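Local coordinates for protein methylmalonyl-CoA epimerase, mitochondrial (Homo sapiens, PDB 3RMU) that interconverts the (R) and (S) forms of methylmalonyl-CoA in mitochondrial propionyl-CoA metabolism, as a cobalt-binding member of the vicinal oxygen chelate superfamily, at residues A20-Y23 / K24-G28. Residues are numbered along the deposited sequence; the frame is centred on the assembly and turned at random.
Sequences AAFY and KNILG. With EDO (1,2-ethanediol), chain N; EDO (1,2-ethanediol), chain H.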
# COMPACT_ATOMS: atom_id res chain seq x y z
N ALA A 20 13.01 8.13 5.07
CA ALA A 20 13.47 7.24 6.14
C ALA A 20 13.45 7.92 7.51
O ALA A 20 12.95 7.36 8.48
CB ALA A 20 14.89 6.72 5.82
N ALA A 21 13.98 9.15 7.56
CA ALA A 21 14.03 9.93 8.77
C ALA A 21 12.64 10.33 9.25
O ALA A 21 12.44 10.48 10.44
CB ALA A 21 14.94 11.18 8.58
N PHE A 22 11.69 10.53 8.35
CA PHE A 22 10.32 10.80 8.77
C PHE A 22 9.76 9.60 9.55
O PHE A 22 9.27 9.73 10.67
CB PHE A 22 9.45 11.11 7.57
CG PHE A 22 8.01 11.32 7.90
CD1 PHE A 22 7.55 12.57 8.31
CD2 PHE A 22 7.11 10.28 7.77
CE1 PHE A 22 6.22 12.75 8.58
CE2 PHE A 22 5.78 10.47 8.05
CZ PHE A 22 5.34 11.70 8.48
N TYR A 23 9.84 8.42 8.94
CA TYR A 23 9.31 7.22 9.59
C TYR A 23 10.01 6.98 10.91
O TYR A 23 9.33 6.72 11.92
CB TYR A 23 9.34 6.00 8.67
CG TYR A 23 8.25 6.12 7.65
CD1 TYR A 23 8.51 6.66 6.40
CD2 TYR A 23 6.95 5.73 7.93
CE1 TYR A 23 7.52 6.82 5.47
CE2 TYR A 23 5.95 5.88 6.99
CZ TYR A 23 6.24 6.43 5.76
OH TYR A 23 5.27 6.61 4.82
N LYS A 24 11.33 7.13 10.93
CA LYS A 24 12.10 6.88 12.14
C LYS A 24 11.85 7.92 13.23
O LYS A 24 11.50 7.58 14.35
CB LYS A 24 13.58 6.80 11.81
CG LYS A 24 14.50 6.41 12.93
CD LYS A 24 15.95 6.65 12.50
CE LYS A 24 16.95 6.40 13.59
NZ LYS A 24 18.37 6.61 13.08
N ASN A 25 12.05 9.19 12.90
CA ASN A 25 12.13 10.22 13.92
C ASN A 25 10.84 11.02 14.15
O ASN A 25 10.67 11.60 15.19
CB ASN A 25 13.33 11.12 13.66
CG ASN A 25 14.64 10.41 13.89
OD1 ASN A 25 14.71 9.49 14.70
ND2 ASN A 25 15.69 10.83 13.19
N ILE A 26 9.95 11.04 13.16
CA ILE A 26 8.62 11.60 13.37
C ILE A 26 7.64 10.52 13.86
O ILE A 26 7.06 10.68 14.93
CB ILE A 26 8.06 12.30 12.10
CG1 ILE A 26 8.97 13.46 11.71
CG2 ILE A 26 6.63 12.86 12.37
CD1 ILE A 26 9.32 14.39 12.85
N LEU A 27 7.47 9.42 13.12
CA LEU A 27 6.53 8.38 13.53
C LEU A 27 7.06 7.37 14.56
O LEU A 27 6.27 6.65 15.18
CB LEU A 27 5.96 7.65 12.32
CG LEU A 27 5.08 8.46 11.38
CD1 LEU A 27 4.45 7.53 10.32
CD2 LEU A 27 4.01 9.26 12.14
N GLY A 28 8.36 7.27 14.73
CA GLY A 28 8.93 6.31 15.70
C GLY A 28 8.96 4.85 15.23
O GLY A 28 8.87 3.91 16.06
C1 EDO N . 3.36 8.09 16.45
O1 EDO N . 4.24 7.06 16.93
C2 EDO N . 3.89 9.47 16.86
O2 EDO N . 3.80 9.71 18.29
C1 EDO H . 18.32 5.91 9.00
O1 EDO H . 18.61 5.12 10.16
C2 EDO H . 17.79 4.95 7.94
O2 EDO H . 17.88 5.41 6.60
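The carbonyl oxygen of Phe-22 accepts two backbone bonds, from Ile-26 N at 2.9 Å and from Leu-27 N at 3.1 Å. The second, of i+5 type, is the straighter at its hydrogen (161° against 138°), and it marks where the last turn of the helix widens from alpha to pi. The two preceding carbonyls keep the ordinary i+4 alpha pattern: Lys-24 N bonds to Ala-20 O and Asn-25 N to Ala-21 O. With CG anti to the backbone N (chi1 176°), the Phe-22 ring reaches along the helix to Ile-26 and Leu-27. Ile-26 lies over one face in a CH-pi contact, its CB 4.2 Å from the centroid of the Phe-22 ring, while CG1 touches CD1 and CG2 touches CE1 of the ring. Across the ring from CD1, Phe-22 CE2 meets Leu-27 CD1 at 3.9 Å, in an oblique approach from the same side of the ring plane as Ile-26. That same methyl also touches Tyr-23 CD2, the leucine running alongside the tyrosine and pointing the same way. Helix 16-26 precedes strand 30-37 in the first beta-alpha-beta-beta-beta module of the vicinal oxygen chelate fold, and Tyr-23 and Ala-20 pack against the sheet, on Val-47 and Val-45 respectively. The second subunit of the dimer also packs here: Tyr-23 OH is hydrogen-bonded to Gly-125 O of that subunit, and Ile-26 and Leu-27 pack on its Leu-95 and Leu-119. Gly-28 leaves the helix with positive phi, a conformation that favours glycine. Just before it, Leu-27 O accepts a 2.7 Å bond from O1 of one ethanediol, whereas the extended Lys-24 chain carries NZ to O1 of another at 3.3 Å, both probably from the crystallisation liquor.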